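Local coordinates for protein transcriptional regulator (Saccharomonospora viridis, PDB 4KWA) that probably binds DNA as a TetR-family transcriptional repressor, and holds a choline ion in the pocket of its ligand-binding domain, at residues R7-T12 against A39-H44; H72-A75 against E79-V82; D97-W102 against Q165-K170; Q104-S109 against D117-A122. All coordinates share one frame; numbering follows the deposited sequence.

Contact 1 of 4, residues R7-T12 against A39-H44; sequences RRILET and ATIHYH
In the DNA-binding domain, Ile9 of helix 2-20 meets Ile41 and His44 of helix 38-44, the second helix of the predicted helix-turn-helix. The axes of the two segments cross nearly at right angles, at -97°, and stay 11.0 Å apart at their closest. Ile9 bridges this gap. The side chains of Ile9 and Ile41 pass each other in opposite directions, with their ends in apolar contact. Their modelled separation is too short to be trusted, so only the apolar nature of the pair is safe. The backbones come nearest here too, with 7.3 Å between the CA atoms of Ile9 and Ile41. Helix 38-44 corresponds to the recognition helix, as in other TetR-family regulators, and helix 2-20 packs across it in this domain. Ile9 CD1 also lies 4.0 Å from ND1 of His44, approaching the ring obliquely. The His44 side chain stands roughly perpendicular to that of Ile9. Its CG lies anti to the carbonyl carbon (chi1 -68°), which directs the imidazole to the helix 2-20 side, where it also touches Gln2 and Ala5. Phe45, in the loop just after helix 38-44, also touches Ile9, and Ile51 of helix 48-71 packs on Ile41.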
loop_
_atom_site.group_PDB
_atom_site.type_symbol
_atom_site.label_atom_id
_atom_site.label_comp_id
_atom_site.label_asym_id
_atom_site.label_seq_id
_atom_site.Cartn_x
_atom_site.Cartn_y
_atom_site.Cartn_z
ATOM N N ARG A 7 20.116 -19.365 -6.616
ATOM C CA ARG A 7 19.319 -18.575 -7.502
ATOM C C ARG A 7 17.970 -19.231 -7.830
ATOM O O ARG A 7 16.946 -18.588 -7.888
ATOM C CB ARG A 7 20.111 -18.444 -8.810
ATOM C CG ARG A 7 19.528 -17.471 -9.798
ATOM C CD ARG A 7 20.149 -17.608 -11.170
ATOM N NE ARG A 7 19.793 -18.897 -11.798
ATOM C CZ ARG A 7 18.600 -19.152 -12.356
ATOM N NH1 ARG A 7 17.608 -18.235 -12.299
ATOM N NH2 ARG A 7 18.365 -20.351 -12.905
ATOM N N ARG A 8 18.007 -20.545 -8.102
ATOM C CA ARG A 8 16.795 -21.290 -8.442
ATOM C C ARG A 8 15.804 -21.311 -7.277
ATOM O O ARG A 8 14.634 -21.062 -7.474
ATOM C CB ARG A 8 17.110 -22.678 -9.031
ATOM C CG ARG A 8 17.268 -22.598 -10.572
ATOM C CD ARG A 8 17.692 -23.872 -11.327
ATOM N NE ARG A 8 16.825 -25.030 -11.080
ATOM C CZ ARG A 8 17.091 -26.025 -10.224
ATOM N NH1 ARG A 8 16.187 -27.022 -10.045
ATOM N NH2 ARG A 8 18.251 -26.040 -9.542
ATOM N N ILE A 9 16.327 -21.538 -6.076
ATOM C CA ILE A 9 15.474 -21.468 -4.898
ATOM C C ILE A 9 14.826 -20.123 -4.791
ATOM O O ILE A 9 13.608 -20.005 -4.553
ATOM C CB ILE A 9 16.269 -21.746 -3.606
ATOM C CG1 ILE A 9 16.758 -23.181 -3.532
ATOM C CG2 ILE A 9 15.407 -21.456 -2.386
ATOM C CD1 ILE A 9 17.778 -23.462 -2.434
ATOM N N LEU A 10 15.622 -19.062 -4.942
ATOM C CA LEU A 10 15.084 -17.701 -4.841
ATOM C C LEU A 10 14.120 -17.326 -5.891
ATOM O O LEU A 10 13.121 -16.687 -5.617
ATOM C CB LEU A 10 16.223 -16.679 -4.785
ATOM C CG LEU A 10 17.085 -16.770 -3.550
ATOM C CD1 LEU A 10 18.202 -15.770 -3.722
ATOM C CD2 LEU A 10 16.323 -16.529 -2.281
ATOM N N GLU A 11 14.381 -17.756 -7.105
ATOM C CA GLU A 11 13.437 -17.466 -8.211
ATOM C C GLU A 11 12.095 -18.137 -8.003
ATOM O O GLU A 11 11.041 -17.496 -8.165
ATOM C CB GLU A 11 14.031 -17.908 -9.525
ATOM C CG GLU A 11 13.262 -17.328 -10.695
ATOM C CD GLU A 11 14.083 -17.335 -11.990
ATOM O OE1 GLU A 11 15.253 -17.784 -11.950
ATOM O OE2 GLU A 11 13.583 -16.838 -13.032
ATOM N N THR A 12 12.147 -19.381 -7.590
ATOM C CA THR A 12 10.955 -20.177 -7.280
ATOM C C THR A 12 10.213 -19.565 -6.072
ATOM O O THR A 12 8.970 -19.321 -6.150
ATOM C CB THR A 12 11.312 -21.684 -7.104
ATOM O OG1 THR A 12 11.860 -22.204 -8.314
ATOM C CG2 THR A 12 10.134 -22.472 -6.740
ATOM N N ALA A 39 16.209 -30.119 3.195
ATOM C CA ALA A 39 17.523 -29.864 3.787
ATOM C C ALA A 39 18.453 -28.902 3.016
ATOM O O ALA A 39 19.159 -28.062 3.610
ATOM C CB ALA A 39 18.210 -31.196 4.123
ATOM N N THR A 40 18.477 -29.053 1.695
ATOM C CA THR A 40 19.243 -28.175 0.799
ATOM C C THR A 40 18.802 -26.736 0.957
ATOM O O THR A 40 19.636 -25.769 0.938
ATOM C CB THR A 40 18.974 -28.551 -0.669
ATOM O OG1 THR A 40 19.360 -29.901 -0.876
ATOM C CG2 THR A 40 19.773 -27.630 -1.610
ATOM N N ILE A 41 17.473 -26.580 0.925
ATOM C CA ILE A 41 16.912 -25.259 1.117
ATOM C C ILE A 41 17.313 -24.670 2.464
ATOM O O ILE A 41 17.777 -23.536 2.534
ATOM C CB ILE A 41 15.369 -25.196 0.991
ATOM C CG1 ILE A 41 14.811 -25.850 -0.304
ATOM C CG2 ILE A 41 14.941 -23.774 1.119
ATOM C CD1 ILE A 41 15.510 -25.454 -1.555
ATOM N N HIS A 42 17.155 -25.456 3.531
ATOM C CA HIS A 42 17.527 -24.985 4.906
ATOM C C HIS A 42 19.029 -24.608 4.984
ATOM O O HIS A 42 19.455 -23.609 5.619
ATOM C CB HIS A 42 17.152 -26.042 5.943
ATOM C CG HIS A 42 15.692 -26.464 5.950
ATOM N ND1 HIS A 42 14.651 -25.572 6.045
ATOM C CD2 HIS A 42 15.127 -27.701 6.011
ATOM C CE1 HIS A 42 13.507 -26.229 6.116
ATOM N NE2 HIS A 42 13.764 -27.525 6.068
ATOM N N TYR A 43 19.835 -25.349 4.240
ATOM C CA TYR A 43 21.280 -25.079 4.220
ATOM C C TYR A 43 21.584 -23.717 3.702
ATOM O O TYR A 43 22.319 -22.963 4.344
ATOM C CB TYR A 43 22.010 -26.150 3.438
ATOM C CG TYR A 43 23.496 -25.961 3.270
ATOM C CD1 TYR A 43 24.372 -26.018 4.377
ATOM C CD2 TYR A 43 24.052 -25.853 1.997
ATOM C CE1 TYR A 43 25.760 -25.880 4.217
ATOM C CE2 TYR A 43 25.434 -25.737 1.822
ATOM C CZ TYR A 43 26.290 -25.770 2.929
ATOM O OH TYR A 43 27.679 -25.694 2.717
ATOM N N HIS A 44 20.898 -23.295 2.651
ATOM C CA HIS A 44 21.188 -21.971 2.159
ATOM C C HIS A 44 20.427 -20.876 2.889
ATOM O O HIS A 44 20.930 -19.772 3.066
ATOM C CB HIS A 44 20.907 -21.900 0.694
ATOM C CG HIS A 44 21.855 -22.711 -0.130
ATOM N ND1 HIS A 44 21.456 -23.797 -0.877
ATOM C CD2 HIS A 44 23.198 -22.620 -0.282
ATOM C CE1 HIS A 44 22.505 -24.325 -1.480
ATOM N NE2 HIS A 44 23.576 -23.638 -1.124
#

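Contact 2 of 4, residues H72-A75 against E79-V82; sequences HTIA and ERLV
The backbone at Ile74 passes close to the first turns of helix 77-86, with 6.0 Å between the CA atoms of Ile74 and Arg80. Residues 72-75 form no regular structure. The CA-CB bond of Ile74 points at the helix, and its CG2 branch does the touching. This methyl lies 3.6 Å from CB of Glu79 and also 3.6 Å from CG of Arg80. It therefore rests on the stems of two consecutive helical residues. The Ile74 and Arg80 side chains pass alongside each other in opposite directions.

The polar part of the contact is one hydrogen bond. Arg80 NH1 donates to the backbone O of Ile74 at 2.9 Å, with an angle of 157° at the hydrogen. The oxygen lies at the edge of the guanidinium, in its plane, and the donor sits in the carbonyl plane. The bond is thus well aligned for both groups. The Arg80 chain bends at chi3 (74°), which turns the guanidinium back to this carbonyl while CG and CD stay beside it. The next carbonyl, that of Ala75, accepts from Gln140. Thr133 of helix 113-139 touches the Arg80 side chain.

This is a surface contact in the short loop that links helices 48-71 and 77-86. Within the all-helical ligand-binding part, the loop after the long helix 48-71 folds back on the start of helix 77-86, joined by an arginine-to-carbonyl bond.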
loop_
_atom_site.group_PDB
_atom_site.type_symbol
_atom_site.label_atom_id
_atom_site.label_comp_id
_atom_site.label_asym_id
_atom_site.label_seq_id
_atom_site.Cartn_x
_atom_site.Cartn_y
_atom_site.Cartn_z
ATOM N N HIS A 72 18.597 3.750 -20.868
ATOM C CA HIS A 72 19.954 4.303 -21.255
ATOM C C HIS A 72 20.015 5.031 -22.587
ATOM O O HIS A 72 20.888 5.890 -22.803
ATOM C CB HIS A 72 21.081 3.298 -21.137
ATOM C CG HIS A 72 21.243 2.412 -22.319
ATOM N ND1 HIS A 72 20.329 1.430 -22.644
ATOM C CD2 HIS A 72 22.264 2.298 -23.203
ATOM C CE1 HIS A 72 20.764 0.777 -23.713
ATOM N NE2 HIS A 72 21.933 1.285 -24.071
ATOM N N THR A 73 19.096 4.709 -23.487
ATOM C CA THR A 73 19.094 5.474 -24.766
ATOM C C THR A 73 18.125 6.707 -24.742
ATOM O O THR A 73 17.819 7.292 -25.813
ATOM C CB THR A 73 18.690 4.641 -25.991
ATOM O OG1 THR A 73 17.301 4.332 -25.869
ATOM C CG2 THR A 73 19.550 3.384 -26.217
ATOM N N ILE A 74 17.594 7.067 -23.563
ATOM C CA ILE A 74 16.650 8.174 -23.466
ATOM C C ILE A 74 17.192 9.441 -22.835
ATOM O O ILE A 74 17.412 9.483 -21.623
ATOM C CB ILE A 74 15.427 7.731 -22.641
ATOM C CG1 ILE A 74 14.976 6.353 -23.144
ATOM C CG2 ILE A 74 14.328 8.751 -22.785
ATOM C CD1 ILE A 74 14.529 6.284 -24.601
ATOM N N ALA A 75 17.374 10.495 -23.622
ATOM C CA ALA A 75 17.938 11.768 -23.057
ATOM C C ALA A 75 16.888 12.800 -22.670
ATOM O O ALA A 75 17.151 13.653 -21.797
ATOM C CB ALA A 75 18.958 12.404 -24.025
ATOM N N GLU A 79 10.327 11.983 -21.703
ATOM C CA GLU A 79 10.307 10.559 -22.141
ATOM C C GLU A 79 10.874 9.697 -20.995
ATOM O O GLU A 79 10.341 8.636 -20.712
ATOM C CB GLU A 79 11.098 10.288 -23.432
ATOM C CG GLU A 79 10.864 8.866 -23.929
ATOM C CD GLU A 79 9.403 8.556 -24.338
ATOM O OE1 GLU A 79 8.589 9.494 -24.546
ATOM O OE2 GLU A 79 9.065 7.348 -24.445
ATOM N N ARG A 80 11.966 10.130 -20.353
ATOM C CA ARG A 80 12.503 9.348 -19.258
ATOM C C ARG A 80 11.476 9.108 -18.133
ATOM O O ARG A 80 11.276 7.976 -17.673
ATOM C CB ARG A 80 13.777 9.985 -18.657
ATOM C CG ARG A 80 14.995 9.924 -19.472
ATOM C CD ARG A 80 16.180 10.547 -18.746
ATOM N NE ARG A 80 16.706 9.750 -17.679
ATOM C CZ ARG A 80 17.594 8.763 -17.833
ATOM N NH1 ARG A 80 17.922 8.323 -19.051
ATOM N NH2 ARG A 80 18.086 8.114 -16.772
ATOM N N LEU A 81 10.849 10.192 -17.680
ATOM C CA LEU A 81 9.814 10.133 -16.600
ATOM C C LEU A 81 8.647 9.225 -17.043
ATOM O O LEU A 81 8.200 8.351 -16.286
ATOM C CB LEU A 81 9.390 11.532 -16.230
ATOM C CG LEU A 81 8.597 11.599 -14.949
ATOM C CD1 LEU A 81 9.406 11.114 -13.754
ATOM C CD2 LEU A 81 8.046 13.011 -14.711
ATOM N N VAL A 82 8.198 9.366 -18.273
ATOM C CA VAL A 82 7.127 8.500 -18.821
ATOM C C VAL A 82 7.538 7.028 -18.803
ATOM O O VAL A 82 6.749 6.200 -18.379
ATOM C CB VAL A 82 6.671 8.923 -20.246
ATOM C CG1 VAL A 82 5.730 7.881 -20.868
ATOM C CG2 VAL A 82 5.980 10.292 -20.206
#

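Contact 3 of 4, residues D97-W102 against Q165-K170; sequences DEWSVW and QVLTGK. With CHT (choline ion), chain E.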
loop_
_atom_site.group_PDB
_atom_site.type_symbol
_atom_site.label_atom_id
_atom_site.label_comp_id
_atom_site.label_asym_id
_atom_site.label_seq_id
_atom_site.Cartn_x
_atom_site.Cartn_y
_atom_site.Cartn_z
ATOM N N ASP A 97 3.658 -9.588 -10.231
ATOM C CA ASP A 97 4.192 -10.358 -9.085
ATOM C C ASP A 97 5.006 -9.501 -8.158
ATOM O O ASP A 97 4.957 -9.648 -6.917
ATOM C CB ASP A 97 5.031 -11.523 -9.596
ATOM C CG ASP A 97 4.195 -12.654 -10.188
ATOM O OD1 ASP A 97 2.988 -12.681 -10.035
ATOM O OD2 ASP A 97 4.775 -13.490 -10.885
ATOM N N GLU A 98 5.854 -8.630 -8.719
ATOM C CA GLU A 98 6.622 -7.752 -7.872
ATOM C C GLU A 98 5.709 -6.923 -7.002
ATOM O O GLU A 98 5.915 -6.844 -5.787
ATOM C CB GLU A 98 7.587 -6.911 -8.708
ATOM C CG GLU A 98 8.688 -7.753 -9.339
ATOM C CD GLU A 98 9.657 -6.914 -10.168
ATOM O OE1 GLU A 98 9.409 -5.723 -10.347
ATOM O OE2 GLU A 98 10.691 -7.412 -10.600
ATOM N N TRP A 99 4.621 -6.374 -7.597
ATOM C CA TRP A 99 3.687 -5.654 -6.796
ATOM C C TRP A 99 3.140 -6.497 -5.683
ATOM O O TRP A 99 3.011 -6.019 -4.566
ATOM C CB TRP A 99 2.552 -5.064 -7.660
ATOM C CG TRP A 99 2.880 -3.722 -8.281
ATOM C CD1 TRP A 99 3.578 -3.489 -9.391
ATOM C CD2 TRP A 99 2.614 -2.425 -7.695
ATOM N NE1 TRP A 99 3.743 -2.122 -9.600
ATOM C CE2 TRP A 99 3.146 -1.445 -8.570
ATOM C CE3 TRP A 99 1.993 -1.998 -6.532
ATOM C CZ2 TRP A 99 3.030 -0.038 -8.330
ATOM C CZ3 TRP A 99 1.856 -0.586 -6.297
ATOM C CH2 TRP A 99 2.374 0.376 -7.205
ATOM N N SER A 100 2.772 -7.731 -6.013
ATOM C CA SER A 100 2.217 -8.662 -5.029
ATOM C C SER A 100 3.142 -8.812 -3.833
ATOM O O SER A 100 2.685 -8.900 -2.697
ATOM C CB SER A 100 1.937 -10.047 -5.639
ATOM O OG SER A 100 0.935 -10.027 -6.653
ATOM N N VAL A 101 4.445 -8.883 -4.092
ATOM C CA VAL A 101 5.419 -9.025 -3.062
ATOM C C VAL A 101 5.612 -7.712 -2.287
ATOM O O VAL A 101 5.719 -7.766 -1.042
ATOM C CB VAL A 101 6.740 -9.485 -3.633
ATOM C CG1 VAL A 101 7.811 -9.449 -2.539
ATOM C CG2 VAL A 101 6.532 -10.880 -4.212
ATOM N N TRP A 102 5.699 -6.581 -3.001
ATOM C CA TRP A 102 5.849 -5.279 -2.308
ATOM C C TRP A 102 4.722 -4.987 -1.351
ATOM O O TRP A 102 5.026 -4.531 -0.219
ATOM C CB TRP A 102 6.233 -4.070 -3.175
ATOM C CG TRP A 102 7.569 -4.260 -3.862
ATOM C CD1 TRP A 102 7.758 -4.398 -5.198
ATOM C CD2 TRP A 102 8.877 -4.383 -3.243
ATOM N NE1 TRP A 102 9.105 -4.581 -5.473
ATOM C CE2 TRP A 102 9.802 -4.615 -4.288
ATOM C CE3 TRP A 102 9.348 -4.401 -1.893
ATOM C CZ2 TRP A 102 11.170 -4.751 -4.057
ATOM C CZ3 TRP A 102 10.717 -4.522 -1.655
ATOM C CH2 TRP A 102 11.616 -4.720 -2.742
ATOM N N GLN A 165 -5.206 0.147 -5.805
ATOM C CA GLN A 165 -6.510 0.173 -6.394
ATOM C C GLN A 165 -6.539 -0.910 -7.545
ATOM O O GLN A 165 -7.521 -1.688 -7.652
ATOM C CB GLN A 165 -6.852 1.600 -6.837
ATOM C CG GLN A 165 -6.902 2.595 -5.694
ATOM C CD GLN A 165 -7.164 4.013 -6.170
ATOM O OE1 GLN A 165 -7.538 4.216 -7.327
ATOM N NE2 GLN A 165 -7.039 5.005 -5.255
ATOM N N VAL A 166 -5.464 -1.027 -8.328
ATOM C CA VAL A 166 -5.451 -2.086 -9.334
ATOM C C VAL A 166 -5.466 -3.485 -8.751
ATOM O O VAL A 166 -6.347 -4.317 -9.080
ATOM C CB VAL A 166 -4.271 -1.906 -10.331
ATOM C CG1 VAL A 166 -4.221 -3.055 -11.355
ATOM C CG2 VAL A 166 -4.331 -0.484 -10.951
ATOM N N LEU A 167 -4.526 -3.765 -7.863
ATOM C CA LEU A 167 -4.444 -5.102 -7.234
ATOM C C LEU A 167 -5.639 -5.604 -6.407
ATOM O O LEU A 167 -5.991 -6.821 -6.495
ATOM C CB LEU A 167 -3.160 -5.324 -6.499
ATOM C CG LEU A 167 -1.978 -5.817 -7.364
ATOM C CD1 LEU A 167 -1.393 -4.757 -8.267
ATOM C CD2 LEU A 167 -0.852 -6.331 -6.467
ATOM N N THR A 168 -6.322 -4.659 -5.768
ATOM C CA THR A 168 -7.470 -4.950 -4.929
ATOM C C THR A 168 -8.771 -4.945 -5.725
ATOM O O THR A 168 -9.789 -5.228 -5.152
ATOM C CB THR A 168 -7.570 -4.005 -3.723
ATOM O OG1 THR A 168 -7.799 -2.641 -4.156
ATOM C CG2 THR A 168 -6.305 -4.110 -2.871
ATOM N N GLY A 169 -8.705 -4.631 -7.012
ATOM C CA GLY A 169 -9.882 -4.683 -7.900
ATOM C C GLY A 169 -10.933 -3.601 -7.766
ATOM O O GLY A 169 -12.142 -3.845 -7.963
ATOM N N LYS A 170 -10.488 -2.384 -7.525
ATOM C CA LYS A 170 -11.405 -1.235 -7.466
ATOM C C LYS A 170 -12.174 -1.142 -8.801
ATOM O O LYS A 170 -11.629 -1.336 -9.897
ATOM C CB LYS A 170 -10.636 0.046 -7.168
ATOM C CG LYS A 170 -11.475 1.348 -7.237
ATOM C CD LYS A 170 -10.595 2.594 -7.108
ATOM C CE LYS A 170 -11.298 3.877 -7.563
ATOM N NZ LYS A 170 -10.348 5.034 -7.728
HETATM C C4 CHT E . 8.831 0.450 -4.943
HETATM C C5 CHT E . 8.348 -0.305 -6.183
HETATM C C6 CHT E . 6.042 -0.597 -5.327
HETATM C C7 CHT E . 6.646 -1.331 -7.513
HETATM C C8 CHT E . 6.506 1.076 -6.959
HETATM O O6 CHT E . 10.115 -0.100 -4.610
HETATM N N1 CHT E . 6.890 -0.274 -6.486
#
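Trp99 and Ser100, side by side on helix 94-109, receive the end of Leu167 from helix 148-168. Earlier in the first segment, Asp97 and Glu98 face other parts of the fold, forming salt bridges to Arg19 and Arg66 respectively. Trp99 has two roles. Its CB meets CD2 of Leu167 at 3.8 Å, and Leu167 CD1 lies close to the same carbon. Its indole reaches the choline. Methyl C7 of the ion sits over one face, toward the rim, 3.7 Å from CE2 of Trp99. Methyl C8 is 3.9 Å from CZ2 of Trp99. The methyls of a quaternary ammonium carry part of its positive charge, so an aromatic face is probably a fitting neighbour. The ring NE1 donates to the backbone O of Gln88, another pocket residue, which should fix how the indole is turned. At Ser100 the backbone N lies 3.9 Å from Leu167 CD2. Trp102, one turn on from Trp99, places a ring face by C5 of the choline, with its CD1 4.0 Å from C7.

On the second segment the helix ends in a Schellman motif at Gly169. Beyond it, Lys170 NZ bonds to OE1 of Gln165 and to Thr153 of the second subunit. Pro90 packs on both Trp99 and Leu167. Helix 94-109 thus lies between helix 148-168, itself close to the second subunit, and helices 2-20 and 48-71, which Val101 touches.

Contact 4 of 4, residues Q104-S109 against D117-A122; sequences QVWTES and DLYNDA
Aromatic contact dominates, with Tyr119 of helix 113-139 packed against Trp106 of helix 94-109. The pair is an offset edge-to-face stack. The edge of Trp106 is turned to the face of Tyr119, with planes at 79° and 5.2 Å between the centroids of the indole five-membered ring and the phenol ring. Tyr119 has CG anti to its backbone N (chi1 173°), and this extends the phenol across to the tryptophan.

Apolar contact continues at the root of the tyrosine, where Val105 CG1 lies 4.0 Å from Tyr119 CB. Ser109 OG packs on the same carbon, 3.8 Å from Tyr119 CB. The axes of segments 104-109 and 117-122 come within 10.2 Å. They belong to helices 94-109 and 113-139, which pack after the short turn between them in the ligand-binding domain. The side chain of Trp106 comes within about 4 Å of the bound choline, and it also touches Asp160 of the pocket.

Polar contacts are few. Trp106 NE1 gives a weak hydrogen bond to Tyr119 OH, 3.2 Å long and bent to 122° at the hydrogen. Ser109 OG bonds back along its own helix, 2.9 Å to Val105 O. That carbonyl also accepts from Ser109 N. Across the dimer, Thr168 of the second subunit packs on Tyr119.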
loop_
_atom_site.group_PDB
_atom_site.type_symbol
_atom_site.label_atom_id
_atom_site.label_comp_id
_atom_site.label_asym_id
_atom_site.label_seq_id
_atom_site.Cartn_x
_atom_site.Cartn_y
_atom_site.Cartn_z
ATOM N N GLN A 104 3.225 -7.144 0.359
ATOM C CA GLN A 104 3.515 -7.961 1.566
ATOM C C GLN A 104 4.683 -7.365 2.400
ATOM O O GLN A 104 4.763 -7.488 3.629
ATOM C CB GLN A 104 3.765 -9.405 1.151
ATOM C CG GLN A 104 2.625 -10.044 0.412
ATOM C CD GLN A 104 3.034 -11.440 -0.054
ATOM O OE1 GLN A 104 3.337 -12.328 0.761
ATOM N NE2 GLN A 104 2.964 -11.631 -1.302
ATOM N N VAL A 105 5.606 -6.775 1.659
ATOM C CA VAL A 105 6.736 -6.168 2.287
ATOM C C VAL A 105 6.371 -4.971 3.100
ATOM O O VAL A 105 6.917 -4.757 4.214
ATOM C CB VAL A 105 7.816 -5.847 1.254
ATOM C CG1 VAL A 105 8.950 -4.948 1.803
ATOM C CG2 VAL A 105 8.448 -7.170 0.888
ATOM N N TRP A 106 5.361 -4.233 2.638
ATOM C CA TRP A 106 4.953 -3.084 3.457
ATOM C C TRP A 106 4.557 -3.537 4.858
ATOM O O TRP A 106 4.899 -2.917 5.873
ATOM C CB TRP A 106 3.820 -2.312 2.734
ATOM C CG TRP A 106 4.163 -1.779 1.490
ATOM C CD1 TRP A 106 5.396 -1.335 1.064
ATOM C CD2 TRP A 106 3.246 -1.435 0.470
ATOM N NE1 TRP A 106 5.295 -0.834 -0.171
ATOM C CE2 TRP A 106 3.974 -0.813 -0.542
ATOM C CE3 TRP A 106 1.835 -1.588 0.321
ATOM C CZ2 TRP A 106 3.385 -0.380 -1.723
ATOM C CZ3 TRP A 106 1.244 -1.162 -0.868
ATOM C CH2 TRP A 106 2.024 -0.563 -1.873
ATOM N N THR A 107 3.780 -4.638 4.957
ATOM C CA THR A 107 3.473 -5.160 6.219
ATOM C C THR A 107 4.627 -5.767 6.951
ATOM O O THR A 107 4.838 -5.485 8.093
ATOM C CB THR A 107 2.358 -6.226 6.140
ATOM O OG1 THR A 107 1.190 -5.489 6.272
ATOM C CG2 THR A 107 2.405 -7.203 7.331
ATOM N N GLU A 108 5.366 -6.642 6.308
ATOM C CA GLU A 108 6.482 -7.306 6.992
ATOM C C GLU A 108 7.523 -6.286 7.465
ATOM O O GLU A 108 8.234 -6.526 8.453
ATOM C CB GLU A 108 7.146 -8.363 6.112
ATOM C CG GLU A 108 6.211 -9.490 5.724
ATOM C CD GLU A 108 5.716 -10.255 6.932
ATOM O OE1 GLU A 108 6.600 -10.529 7.776
ATOM O OE2 GLU A 108 4.474 -10.541 7.050
ATOM N N SER A 109 7.593 -5.156 6.789
ATOM C CA SER A 109 8.532 -4.076 7.217
ATOM C C SER A 109 8.247 -3.565 8.609
ATOM O O SER A 109 9.198 -3.266 9.352
ATOM C CB SER A 109 8.501 -2.915 6.254
ATOM O OG SER A 109 9.196 -3.279 5.092
ATOM N N ASP A 117 14.885 -2.186 6.427
ATOM C CA ASP A 117 16.110 -1.509 5.941
ATOM C C ASP A 117 16.298 -1.742 4.453
ATOM O O ASP A 117 16.620 -0.833 3.709
ATOM C CB ASP A 117 17.370 -2.032 6.652
ATOM C CG ASP A 117 17.467 -1.588 8.117
ATOM O OD1 ASP A 117 16.588 -0.803 8.557
ATOM O OD2 ASP A 117 18.418 -2.082 8.816
ATOM N N LEU A 118 16.077 -2.965 3.983
ATOM C CA LEU A 118 16.175 -3.219 2.598
ATOM C C LEU A 118 15.118 -2.429 1.823
ATOM O O LEU A 118 15.451 -1.820 0.799
ATOM C CB LEU A 118 16.069 -4.719 2.347
ATOM C CG LEU A 118 16.253 -5.211 0.889
ATOM C CD1 LEU A 118 16.715 -6.624 0.843
ATOM C CD2 LEU A 118 14.978 -5.086 0.038
ATOM N N TYR A 119 13.860 -2.449 2.276
ATOM C CA TYR A 119 12.810 -1.713 1.590
ATOM C C TYR A 119 13.135 -0.186 1.523
ATOM O O TYR A 119 12.992 0.455 0.456
ATOM C CB TYR A 119 11.457 -1.875 2.315
ATOM C CG TYR A 119 10.389 -0.965 1.688
ATOM C CD1 TYR A 119 9.855 -1.279 0.471
ATOM C CD2 TYR A 119 9.876 0.190 2.355
ATOM C CE1 TYR A 119 8.933 -0.435 -0.147
ATOM C CE2 TYR A 119 8.957 1.037 1.725
ATOM C CZ TYR A 119 8.457 0.681 0.522
ATOM O OH TYR A 119 7.518 1.447 -0.050
ATOM N N ASN A 120 13.646 0.334 2.592
ATOM C CA ASN A 120 13.967 1.735 2.611
ATOM C C ASN A 120 15.070 2.064 1.696
ATOM O O ASN A 120 15.035 3.160 1.074
ATOM C CB ASN A 120 14.282 2.226 3.985
ATOM C CG ASN A 120 13.003 2.512 4.796
ATOM O OD1 ASN A 120 12.121 3.243 4.324
ATOM N ND2 ASN A 120 12.976 2.080 6.035
ATOM N N ASP A 121 16.115 1.285 1.710
ATOM C CA ASP A 121 17.169 1.620 0.736
ATOM C C ASP A 121 16.653 1.499 -0.684
ATOM O O ASP A 121 17.081 2.250 -1.527
ATOM C CB ASP A 121 18.331 0.670 0.855
ATOM C CG ASP A 121 19.136 0.908 2.072
ATOM O OD1 ASP A 121 18.910 1.939 2.769
ATOM O OD2 ASP A 121 19.967 0.041 2.326
ATOM N N ALA A 122 15.843 0.485 -1.024
ATOM C CA ALA A 122 15.354 0.362 -2.378
ATOM C C ALA A 122 14.434 1.586 -2.723
ATOM O O ALA A 122 14.563 2.175 -3.784
ATOM C CB ALA A 122 14.575 -0.940 -2.634
#

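How the contacts relate
From the N terminus, contact 1 comes first and closes a loop of 26 residues within the DNA-binding head, joining helix 2-20 to helix 38-44. The long helix 48-71 then leads to contact 2, which closes a short turn into helix 77-86. Its centre lies about 37 Å from that of contact 1, across the centre of the chain. Contact 3 opens next on helix 94-109 and closes only at the end of helix 148-168. Contact 4 falls wholly within that span, joining helices 94-109 and 113-139. Contacts 3 and 4 share helix 94-109 and touch, Trp102 CE3 lying 3.9 Å from Tyr119 CD1. Both lie near the choline and reach the second subunit.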